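Local coordinates for phosphinothricin N-acetyltransferase (Brucella ovis, PDB 5DWM), which probably transfers an acetyl group from acetyl-CoA to an amino group of phosphinothricin or a similar small acceptor, as related GNAT-family enzymes do, at residues 78-83 / 89-94; 127-132 / 136-141; 141-144 / 148-151; 154-159 / 164-169. All coordinates share one frame; numbering follows the deposited sequence.

Contact 1: 78-83 / 89-94; sequences SYFRVR and LAEDSI
Glu91 buries more of its surface than any other residue here, and its carboxylate meets Phe80 at the margin of the ring. With CG anti to the backbone N (chi1 -179°) and an extended chain beyond it, Glu91 carries OE1 to the edge of the Phe80 ring, in the ring plane and 3.8 Å from Phe80 CD1; the carboxylate is turned 47° against the ring. The same oxygen takes a proton from a water that also donates to Tyr79 O, bridging the two segments. The stronger partner of Glu91 OE1 lies outside them: Arg81 of the second subunit, in a salt bridge across the dimer interface.

Leu89 reaches Phe80 from another direction. Its CD2 branch lies 3.7 Å from both Phe80 CB and Phe80 CD2, neither squarely over the face nor at the edge. Arg81 CG of the same chain rests over one face of the ring, offset toward the rim.

Along the strands the backbones pair through Ser78. Ser78 O receives Glu91 N at 2.7 Å, and Ser78 N returns a 3.0 Å bond to Glu91 O. A second water joins Ser78 OG, Glu91 O and Ser93 OG. This is the loop end of a beta hairpin: strands 70-79 and 89-96, antiparallel neighbours in the central sheet of the GNAT fold.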
loop_
_atom_site.group_PDB
_atom_site.type_symbol
_atom_site.label_atom_id
_atom_site.label_comp_id
_atom_site.label_asym_id
_atom_site.label_seq_id
_atom_site.Cartn_x
_atom_site.Cartn_y
_atom_site.Cartn_z
ATOM N N SER A 78 -2.059 11.780 -1.651
ATOM C CA SER A 78 -0.675 11.349 -1.832
ATOM C C SER A 78 -0.696 10.109 -2.718
ATOM O O SER A 78 -1.758 9.637 -3.123
ATOM C CB SER A 78 -0.004 11.071 -0.481
ATOM O OG SER A 78 -0.709 10.065 0.233
ATOM N N TYR A 79 0.482 9.567 -3.011
ATOM C CA TYR A 79 0.530 8.322 -3.766
ATOM C C TYR A 79 0.165 7.139 -2.881
ATOM O O TYR A 79 0.498 7.105 -1.690
ATOM C CB TYR A 79 1.915 8.092 -4.379
ATOM C CG TYR A 79 2.229 9.029 -5.516
ATOM C CD1 TYR A 79 1.462 9.021 -6.678
ATOM C CD2 TYR A 79 3.293 9.918 -5.432
ATOM C CE1 TYR A 79 1.742 9.890 -7.718
ATOM C CE2 TYR A 79 3.579 10.788 -6.458
ATOM C CZ TYR A 79 2.805 10.770 -7.600
ATOM O OH TYR A 79 3.103 11.635 -8.619
ATOM N N PHE A 80 -0.529 6.164 -3.475
ATOM C CA PHE A 80 -0.641 4.845 -2.853
ATOM C C PHE A 80 0.721 4.163 -2.818
ATOM O O PHE A 80 1.205 3.759 -1.750
ATOM C CB PHE A 80 -1.662 3.994 -3.619
ATOM C CG PHE A 80 -1.642 2.540 -3.253
ATOM C CD1 PHE A 80 -2.051 2.117 -2.004
ATOM C CD2 PHE A 80 -1.200 1.587 -4.168
ATOM C CE1 PHE A 80 -2.021 0.761 -1.667
ATOM C CE2 PHE A 80 -1.165 0.240 -3.844
ATOM C CZ PHE A 80 -1.576 -0.175 -2.591
ATOM N N ARG A 81 1.353 4.044 -3.986
ATOM C CA ARG A 81 2.724 3.584 -4.151
ATOM C C ARG A 81 3.371 4.419 -5.251
ATOM O O ARG A 81 2.683 5.010 -6.087
ATOM C CB ARG A 81 2.753 2.087 -4.477
ATOM C CG ARG A 81 2.358 1.272 -3.266
ATOM C CD ARG A 81 2.509 -0.218 -3.436
ATOM N NE ARG A 81 2.426 -0.842 -2.123
ATOM C CZ ARG A 81 2.639 -2.129 -1.881
ATOM N NH1 ARG A 81 2.933 -2.948 -2.880
ATOM N NH2 ARG A 81 2.547 -2.594 -0.642
ATOM N N VAL A 82 4.707 4.474 -5.251
ATOM C CA VAL A 82 5.415 5.494 -6.027
ATOM C C VAL A 82 5.958 5.020 -7.374
ATOM O O VAL A 82 6.426 5.857 -8.162
ATOM C CB VAL A 82 6.525 6.186 -5.210
ATOM C CG1 VAL A 82 5.929 6.854 -3.956
ATOM C CG2 VAL A 82 7.609 5.183 -4.857
ATOM N N ARG A 83 5.910 3.731 -7.680
ATOM C CA ARG A 83 6.465 3.258 -8.943
ATOM C C ARG A 83 5.680 3.851 -10.120
ATOM O O ARG A 83 4.482 4.118 -10.003
ATOM C CB ARG A 83 6.455 1.728 -9.011
ATOM C CG ARG A 83 7.265 1.023 -7.910
ATOM C CD ARG A 83 8.676 1.594 -7.752
ATOM N NE ARG A 83 9.461 0.825 -6.784
ATOM C CZ ARG A 83 10.617 1.224 -6.257
ATOM N NH1 ARG A 83 11.143 2.391 -6.598
ATOM N NH2 ARG A 83 11.247 0.456 -5.381
ATOM N N LEU A 89 -2.842 7.014 -9.871
ATOM C CA LEU A 89 -3.571 6.548 -8.700
ATOM C C LEU A 89 -3.164 7.424 -7.519
ATOM O O LEU A 89 -1.972 7.538 -7.213
ATOM C CB LEU A 89 -3.219 5.080 -8.428
ATOM C CG LEU A 89 -3.761 4.484 -7.120
ATOM C CD1 LEU A 89 -5.281 4.419 -7.178
ATOM C CD2 LEU A 89 -3.143 3.105 -6.881
ATOM N N ALA A 90 -4.140 8.083 -6.890
ATOM C CA ALA A 90 -3.901 8.838 -5.669
ATOM C C ALA A 90 -4.679 8.212 -4.517
ATOM O O ALA A 90 -5.635 7.464 -4.725
ATOM C CB ALA A 90 -4.302 10.310 -5.831
ATOM N N GLU A 91 -4.261 8.535 -3.294
ATOM C CA GLU A 91 -4.903 8.055 -2.078
ATOM C C GLU A 91 -5.332 9.252 -1.236
ATOM O O GLU A 91 -4.582 10.226 -1.121
ATOM C CB GLU A 91 -3.915 7.189 -1.281
ATOM C CG GLU A 91 -4.492 6.612 0.007
ATOM C CD GLU A 91 -3.494 5.746 0.751
ATOM O OE1 GLU A 91 -2.594 5.180 0.102
ATOM O OE2 GLU A 91 -3.619 5.633 1.983
ATOM N N ASP A 92 -6.536 9.192 -0.652
ATOM C CA ASP A 92 -7.037 10.287 0.174
ATOM C C ASP A 92 -6.916 9.983 1.661
ATOM O O ASP A 92 -7.000 8.830 2.088
ATOM C CB ASP A 92 -8.483 10.693 -0.166
ATOM C CG ASP A 92 -9.523 9.642 0.204
ATOM O OD1 ASP A 92 -9.642 8.633 -0.530
ATOM O OD2 ASP A 92 -10.290 9.865 1.171
ATOM N N SER A 93 -6.726 11.047 2.444
ATOM C CA SER A 93 -6.610 10.983 3.897
ATOM C C SER A 93 -7.420 12.127 4.483
ATOM O O SER A 93 -7.276 13.268 4.040
ATOM C CB SER A 93 -5.150 11.153 4.320
ATOM O OG SER A 93 -4.375 10.058 3.869
ATOM N N ILE A 94 -8.272 11.831 5.465
ATOM C CA ILE A 94 -9.181 12.823 6.034
ATOM C C ILE A 94 -9.250 12.595 7.535
ATOM O O ILE A 94 -9.484 11.465 7.979
ATOM C CB ILE A 94 -10.612 12.705 5.468
ATOM C CG1 ILE A 94 -10.632 12.683 3.940
ATOM C CG2 ILE A 94 -11.476 13.854 5.979
ATOM C CD1 ILE A 94 -12.002 12.400 3.372
HETATM O O HOH W 1 -3.306 10.168 1.222
HETATM O O HOH W 2 0.122 6.391 0.875
HETATM O O HOH W 3 -0.153 5.682 -6.339
#

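Contact 2: 127-132 / 136-141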
loop_
_atom_site.group_PDB
_atom_site.type_symbol
_atom_site.label_atom_id
_atom_site.label_comp_id
_atom_site.label_asym_id
_atom_site.label_seq_id
_atom_site.Cartn_x
_atom_site.Cartn_y
_atom_site.Cartn_z
ATOM N N ALA A 127 -9.217 5.033 -1.129
ATOM C CA ALA A 127 -9.299 5.176 0.321
ATOM C C ALA A 127 -8.818 3.888 0.970
ATOM O O ALA A 127 -9.296 2.804 0.628
ATOM C CB ALA A 127 -10.734 5.471 0.773
ATOM N N VAL A 128 -7.863 4.010 1.891
ATOM C CA VAL A 128 -7.326 2.880 2.641
ATOM C C VAL A 128 -7.783 3.102 4.076
ATOM O O VAL A 128 -7.152 3.847 4.832
ATOM C CB VAL A 128 -5.791 2.838 2.529
ATOM C CG1 VAL A 128 -5.227 1.643 3.301
ATOM C CG2 VAL A 128 -5.371 2.749 1.077
ATOM N N ILE A 129 -8.903 2.494 4.444
ATOM C CA ILE A 129 -9.622 2.843 5.668
ATOM C C ILE A 129 -9.222 1.864 6.765
ATOM O O ILE A 129 -9.551 0.672 6.706
ATOM C CB ILE A 129 -11.140 2.854 5.437
ATOM C CG1 ILE A 129 -11.490 3.838 4.309
ATOM C CG2 ILE A 129 -11.883 3.180 6.747
ATOM C CD1 ILE A 129 -12.955 3.820 3.908
ATOM N N GLY A 130 -8.504 2.364 7.768
ATOM C CA GLY A 130 -8.114 1.518 8.876
ATOM C C GLY A 130 -9.289 1.180 9.773
ATOM O O GLY A 130 -10.194 1.989 9.983
ATOM N N ASP A 131 -9.259 -0.035 10.321
ATOM C CA ASP A 131 -10.317 -0.539 11.202
ATOM C C ASP A 131 -11.698 -0.363 10.570
ATOM O O ASP A 131 -12.613 0.211 11.165
ATOM C CB ASP A 131 -10.238 0.102 12.591
ATOM C CG ASP A 131 -11.159 -0.565 13.611
ATOM O OD1 ASP A 131 -11.708 -1.648 13.319
ATOM O OD2 ASP A 131 -11.334 -0.004 14.712
ATOM N N GLY A 132 -11.848 -0.872 9.346
ATOM C CA GLY A 132 -13.081 -0.676 8.599
ATOM C C GLY A 132 -14.321 -1.236 9.264
ATOM O O GLY A 132 -15.426 -0.757 8.992
ATOM N N ILE A 136 -17.189 3.050 10.640
ATOM C CA ILE A 136 -18.313 3.170 9.716
ATOM C C ILE A 136 -18.473 4.604 9.232
ATOM O O ILE A 136 -18.948 4.840 8.113
ATOM C CB ILE A 136 -19.603 2.623 10.356
ATOM C CG1 ILE A 136 -19.911 3.384 11.641
ATOM C CG2 ILE A 136 -19.471 1.133 10.636
ATOM C CD1 ILE A 136 -21.124 2.861 12.382
ATOM N N GLY A 137 -18.072 5.581 10.048
ATOM C CA GLY A 137 -18.150 6.967 9.609
ATOM C C GLY A 137 -17.339 7.214 8.351
ATOM O O GLY A 137 -17.815 7.840 7.400
ATOM N N SER A 138 -16.106 6.700 8.321
ATOM C CA SER A 138 -15.267 6.890 7.140
ATOM C C SER A 138 -15.790 6.094 5.948
ATOM O O SER A 138 -15.762 6.580 4.812
ATOM C CB SER A 138 -13.820 6.490 7.441
ATOM O OG SER A 138 -13.027 6.640 6.273
ATOM N N VAL A 139 -16.250 4.862 6.183
ATOM C CA VAL A 139 -16.829 4.069 5.101
ATOM C C VAL A 139 -18.053 4.769 4.521
ATOM O O VAL A 139 -18.187 4.915 3.300
ATOM C CB VAL A 139 -17.148 2.638 5.576
ATOM C CG1 VAL A 139 -17.860 1.868 4.472
ATOM C CG2 VAL A 139 -15.871 1.913 6.003
ATOM N N LYS A 140 -18.958 5.224 5.392
ATOM C CA LYS A 140 -20.169 5.895 4.922
ATOM C C LYS A 140 -19.845 7.202 4.199
ATOM O O LYS A 140 -20.484 7.537 3.192
ATOM C CB LYS A 140 -21.125 6.116 6.093
ATOM N N LEU A 141 -18.851 7.953 4.688
ATOM C CA LEU A 141 -18.445 9.179 4.003
ATOM C C LEU A 141 -18.014 8.882 2.575
ATOM O O LEU A 141 -18.404 9.580 1.633
ATOM C CB LEU A 141 -17.304 9.859 4.765
ATOM C CG LEU A 141 -16.455 10.893 4.006
ATOM C CD1 LEU A 141 -17.269 12.090 3.572
ATOM C CD2 LEU A 141 -15.240 11.342 4.824
#
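Ser138 O is held by His142 ND1, one helical turn further on, while on the sheet side Ile129 CD1 comes within 4.0 Å of this oxygen. The setting is a beta-alpha unit of the GNAT fold: strand 124-129 runs through a short loop into helix 136-144, which packs back against the sheet.

Ile129 does most of the work for the strand. Its CG1 stands beside the backbone N (chi1 -57°) and its CG2 beside the carbonyl carbon, an arrangement that turns both branches toward the helix as a fork. Ser138 OG, swung anti to its own N (chi1 178°), comes over this fork and lies 3.7 Å from Ile129 CG2 and equally near Ile129 CD1. The contact is one of van der Waals touch, a hydroxyl laid on methyl groups, and Ser138 CB adds to it at 3.9 Å from Ile129 CG2.

Val139 fills the neighbouring place on the helix surface. Its CG2 branch is set between the end of the isoleucine and the loop. Asn135, between the segments, bonds through its side chain to Gly130 O and, weakly, to Ser138 N, and Asp131 is salt-bridged to Arg162.

Strand 124-129 is a parallel neighbour of strand 89-96, which carries the acetyl-CoA-binding residues Ile94 and Ile96; the Ser138 side chain is about 7 Å from that of Ile94. At the loop end, Val139 CG2 approaches Ile129 CD1 to 4.1 Å and Gly132 O to 4.0 Å.

Contact 3: 141-144 / 148-151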
loop_
_atom_site.group_PDB
_atom_site.type_symbol
_atom_site.label_atom_id
_atom_site.label_comp_id
_atom_site.label_asym_id
_atom_site.label_seq_id
_atom_site.Cartn_x
_atom_site.Cartn_y
_atom_site.Cartn_z
ATOM N N LEU A 141 -18.851 7.953 4.688
ATOM C CA LEU A 141 -18.445 9.179 4.003
ATOM C C LEU A 141 -18.014 8.882 2.575
ATOM O O LEU A 141 -18.404 9.580 1.633
ATOM C CB LEU A 141 -17.304 9.859 4.765
ATOM C CG LEU A 141 -16.455 10.893 4.006
ATOM C CD1 LEU A 141 -17.269 12.090 3.572
ATOM C CD2 LEU A 141 -15.240 11.342 4.824
ATOM N N HIS A 142 -17.205 7.837 2.394
ATOM C CA HIS A 142 -16.722 7.526 1.055
ATOM C C HIS A 142 -17.835 6.958 0.183
ATOM O O HIS A 142 -17.931 7.295 -1.000
ATOM C CB HIS A 142 -15.503 6.607 1.138
ATOM C CG HIS A 142 -14.257 7.309 1.593
ATOM N ND1 HIS A 142 -13.939 7.477 2.925
ATOM C CD2 HIS A 142 -13.269 7.915 0.893
ATOM C CE1 HIS A 142 -12.806 8.149 3.025
ATOM N NE2 HIS A 142 -12.375 8.422 1.807
ATOM N N GLU A 143 -18.694 6.108 0.752
ATOM C CA GLU A 143 -19.853 5.623 0.006
ATOM C C GLU A 143 -20.714 6.778 -0.491
ATOM O O GLU A 143 -21.169 6.776 -1.641
ATOM C CB GLU A 143 -20.692 4.686 0.877
ATOM C CG GLU A 143 -20.044 3.338 1.141
ATOM C CD GLU A 143 -20.870 2.468 2.064
ATOM O OE1 GLU A 143 -21.817 2.994 2.688
ATOM O OE2 GLU A 143 -20.568 1.259 2.166
ATOM N N SER A 144 -20.936 7.783 0.359
ATOM C CA SER A 144 -21.825 8.875 -0.020
ATOM C C SER A 144 -21.260 9.715 -1.159
ATOM O O SER A 144 -22.026 10.365 -1.874
ATOM C CB SER A 144 -22.134 9.755 1.189
ATOM O OG SER A 144 -21.073 10.648 1.449
ATOM N N THR A 148 -16.576 3.026 -4.417
ATOM C CA THR A 148 -17.055 1.654 -4.389
ATOM C C THR A 148 -16.073 0.777 -3.625
ATOM O O THR A 148 -14.867 1.031 -3.611
ATOM C CB THR A 148 -17.264 1.103 -5.804
ATOM O OG1 THR A 148 -16.024 1.119 -6.513
ATOM C CG2 THR A 148 -18.256 1.964 -6.564
ATOM N N HIS A 149 -16.604 -0.248 -2.971
ATOM C CA HIS A 149 -15.762 -1.161 -2.214
ATOM C C HIS A 149 -14.889 -1.980 -3.149
ATOM O O HIS A 149 -15.377 -2.555 -4.124
ATOM C CB HIS A 149 -16.648 -2.080 -1.382
ATOM C CG HIS A 149 -17.226 -1.407 -0.183
ATOM N ND1 HIS A 149 -16.541 -1.308 1.006
ATOM C CD2 HIS A 149 -18.403 -0.760 0.000
ATOM C CE1 HIS A 149 -17.280 -0.646 1.881
ATOM N NE2 HIS A 149 -18.416 -0.307 1.297
ATOM N N CYS A 150 -13.589 -2.038 -2.853
ATOM C CA CYS A 150 -12.680 -2.782 -3.707
ATOM C C CYS A 150 -11.727 -3.677 -2.927
ATOM O O CYS A 150 -10.744 -4.152 -3.504
ATOM C CB CYS A 150 -11.918 -1.856 -4.676
ATOM S SG CYS A 150 -10.805 -0.660 -3.911
ATOM N N GLY A 151 -11.977 -3.925 -1.649
ATOM C CA GLY A 151 -11.189 -4.921 -0.947
ATOM C C GLY A 151 -11.275 -4.768 0.552
ATOM O O GLY A 151 -11.748 -3.764 1.083
#
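Glu143 reaches out from helix 136-144 to His149 on strand 148-159, and the two make a histidine-carboxylate hydrogen bond across the tight connection that leads from the last helix of the GNAT fold into its outer hairpin. Both residues are exposed, so this is a polar tie laid over the surface.

From CB the glutamate chain sets off beside its own backbone N (chi1 -71°) and then runs extended, which carries it off the helix toward the strand. CG is the first atom to approach the partner, 4.0 Å from His149 NE2, and on its way it also packs against the methyl end of Met169 in strand 162-172. CD follows at 3.8 Å from the same His149 NE2. At the tip, OE2 accepts the proton of His149 NE2 over 2.8 Å, in a nearly straight bond with 168° at the hydrogen. The oxygen offers its anti lone pair, the one directed away from OE1, and it sits in the plane of the imidazole, straight out from NE2, with the flanking ring carbons almost equally distant: His149 CD2 at 3.7 Å and His149 CE1 at 3.8 Å. The carboxylate itself stands nearly upright to the ring, their planes 78° apart.

Val139, one turn back on the helix, packs against the CE1 side of the imidazole. Beyond His149, Cys150 and Gly151 together face Leu168 in a classic beta bulge. Back on the helix, Ser144 OG folds back onto the helix backbone and donates to Leu141 O at 2.9 Å.

Contact 4: 154-159 / 164-169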
loop_
_atom_site.group_PDB
_atom_site.type_symbol
_atom_site.label_atom_id
_atom_site.label_comp_id
_atom_site.label_asym_id
_atom_site.label_seq_id
_atom_site.Cartn_x
_atom_site.Cartn_y
_atom_site.Cartn_z
ATOM N N GLU A 154 -8.038 -8.470 5.922
ATOM C CA GLU A 154 -8.431 -8.836 7.274
ATOM C C GLU A 154 -7.217 -8.934 8.184
ATOM O O GLU A 154 -6.172 -9.461 7.799
ATOM C CB GLU A 154 -9.142 -10.177 7.248
ATOM C CG GLU A 154 -10.482 -10.120 6.544
ATOM C CD GLU A 154 -11.229 -11.421 6.672
ATOM O OE1 GLU A 154 -11.824 -11.654 7.744
ATOM O OE2 GLU A 154 -11.192 -12.222 5.715
ATOM N N GLY A 155 -7.362 -8.422 9.404
ATOM C CA GLY A 155 -6.300 -8.557 10.385
ATOM C C GLY A 155 -5.023 -7.849 10.000
ATOM O O GLY A 155 -3.931 -8.338 10.309
ATOM N N SER A 156 -5.131 -6.713 9.311
ATOM C CA SER A 156 -3.962 -5.965 8.870
ATOM C C SER A 156 -3.292 -5.186 9.995
ATOM O O SER A 156 -2.100 -4.862 9.887
ATOM C CB SER A 156 -4.370 -4.987 7.770
ATOM O OG SER A 156 -5.364 -4.100 8.261
ATOM N N GLY A 157 -4.020 -4.849 11.050
ATOM C CA GLY A 157 -3.446 -4.081 12.135
ATOM C C GLY A 157 -3.836 -4.648 13.482
ATOM O O GLY A 157 -4.881 -5.287 13.635
ATOM N N PHE A 158 -2.969 -4.419 14.468
ATOM C CA PHE A 158 -3.293 -4.709 15.858
ATOM C C PHE A 158 -3.005 -3.454 16.661
ATOM O O PHE A 158 -1.874 -2.960 16.649
ATOM C CB PHE A 158 -2.483 -5.880 16.413
ATOM C CG PHE A 158 -2.969 -6.327 17.752
ATOM C CD1 PHE A 158 -4.079 -7.155 17.851
ATOM C CD2 PHE A 158 -2.356 -5.885 18.915
ATOM C CE1 PHE A 158 -4.560 -7.548 19.089
ATOM C CE2 PHE A 158 -2.826 -6.283 20.167
ATOM C CZ PHE A 158 -3.925 -7.115 20.252
ATOM N N LYS A 159 -4.022 -2.944 17.354
ATOM C CA LYS A 159 -3.913 -1.696 18.095
ATOM C C LYS A 159 -4.994 -1.683 19.165
ATOM O O LYS A 159 -6.103 -2.168 18.939
ATOM C CB LYS A 159 -4.075 -0.484 17.161
ATOM C CG LYS A 159 -3.990 0.872 17.856
ATOM C CD LYS A 159 -4.133 2.025 16.853
ATOM C CE LYS A 159 -4.026 3.357 17.565
ATOM N NZ LYS A 159 -4.222 4.521 16.659
ATOM N N LEU A 164 -7.579 -5.403 13.540
ATOM C CA LEU A 164 -8.263 -4.414 12.722
ATOM C C LEU A 164 -8.173 -4.845 11.270
ATOM O O LEU A 164 -7.167 -5.421 10.855
ATOM C CB LEU A 164 -7.563 -3.058 12.835
ATOM C CG LEU A 164 -7.190 -2.582 14.243
ATOM C CD1 LEU A 164 -6.438 -1.255 14.168
ATOM C CD2 LEU A 164 -8.423 -2.457 15.128
ATOM N N ASP A 165 -9.212 -4.531 10.494
ATOM C CA ASP A 165 -9.221 -4.794 9.062
ATOM C C ASP A 165 -9.036 -3.490 8.303
ATOM O O ASP A 165 -9.487 -2.434 8.749
ATOM C CB ASP A 165 -10.555 -5.398 8.605
ATOM C CG ASP A 165 -10.846 -6.757 9.228
ATOM O OD1 ASP A 165 -9.955 -7.370 9.849
ATOM O OD2 ASP A 165 -11.992 -7.223 9.085
ATOM N N THR A 166 -8.411 -3.567 7.132
ATOM C CA THR A 166 -8.303 -2.413 6.242
ATOM C C THR A 166 -9.355 -2.548 5.151
ATOM O O THR A 166 -9.334 -3.520 4.392
ATOM C CB THR A 166 -6.930 -2.381 5.580
ATOM O OG1 THR A 166 -5.916 -2.222 6.571
ATOM C CG2 THR A 166 -6.856 -1.232 4.569
ATOM N N VAL A 167 -10.268 -1.582 5.068
ATOM C CA VAL A 167 -11.265 -1.543 4.002
ATOM C C VAL A 167 -10.753 -0.647 2.879
ATOM O O VAL A 167 -10.358 0.501 3.119
ATOM C CB VAL A 167 -12.629 -1.070 4.538
ATOM C CG1 VAL A 167 -13.523 -0.590 3.393
ATOM C CG2 VAL A 167 -13.297 -2.208 5.330
ATOM N N LEU A 168 -10.732 -1.171 1.657
ATOM C CA LEU A 168 -10.289 -0.411 0.493
ATOM C C LEU A 168 -11.489 0.008 -0.349
ATOM O O LEU A 168 -12.396 -0.798 -0.592
ATOM C CB LEU A 168 -9.342 -1.245 -0.374
ATOM C CG LEU A 168 -8.145 -1.827 0.371
ATOM C CD1 LEU A 168 -7.544 -2.895 -0.483
ATOM C CD2 LEU A 168 -7.132 -0.748 0.648
ATOM N N MET A 169 -11.492 1.273 -0.793
ATOM C CA MET A 169 -12.543 1.802 -1.654
ATOM C C MET A 169 -11.912 2.677 -2.731
ATOM O O MET A 169 -10.849 3.267 -2.523
ATOM C CB MET A 169 -13.562 2.628 -0.856
ATOM C CG MET A 169 -14.084 1.913 0.388
ATOM S SD MET A 169 -15.414 2.801 1.213
ATOM C CE MET A 169 -16.718 2.658 -0.011
#
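Ser156 holds OG between its backbone N and carbonyl carbon (chi1 59°), and Thr166 holds OG1 beside its own N (chi1 -63°); these two settings bring the hydroxyls together at 2.6 Å between Ser156 OG and Thr166 OG1, a short hydrogen bond in which either may donate. They bridge the beta hairpin of strands 148-159 and 162-172, at a classic bulge where Ser156 and Gly157 both face Leu164. Tyr38 OH also bonds to Ser156 OG, so the buried serine hydroxyl has partners on the hairpin and beyond it.

Pairing within the bulge is uneven. Leu164 N donates to Gly157 O at 2.7 Å, whereas Gly157 N reaches Leu164 O only at 3.2 Å. Leu164 buries the largest area, spreading CB and CG against Gly157 O, each 3.6 Å away.

On the other side of the bulge the chain turns a corner at Glu154 and Gly155. Asp165 OD1 holds this corner: it receives Gly155 N at 2.8 Å, on its anti side and 34° out of the carboxylate plane. Arg152 pairs with Asp165 OD2 and Arg177 of the second subunit with Asp165 OD1, which would probably offset the charge of Asp165, whose carboxylate lies near that of Glu154. At the far end, extended Lys159 sends NZ to a group of carbonyls including Glu39 O, while Lys159 CB rests 3.9 Å from Leu164 CD1.

Four contacts on one sheet show chemistry following position. Contacts 1 and 4 are buried hairpins, each pairing antiparallel strands; both place a carboxylate in a salt bridge with an arginine from the second subunit. Contact 2 is partly buried and mainly van der Waals, seating helix 136-144 on the sheet, whereas contact 3 uses the end of the same helix for a single surface hydrogen bond. Contacts 2 and 3 share Leu141 and lie about 8 Å apart between centres. Strand 124-129 lies between strands 89-96 and 162-172, joining contact 2 to contacts 1 and 4, and Asp92 of contact 1 bonds to His142 of contact 3.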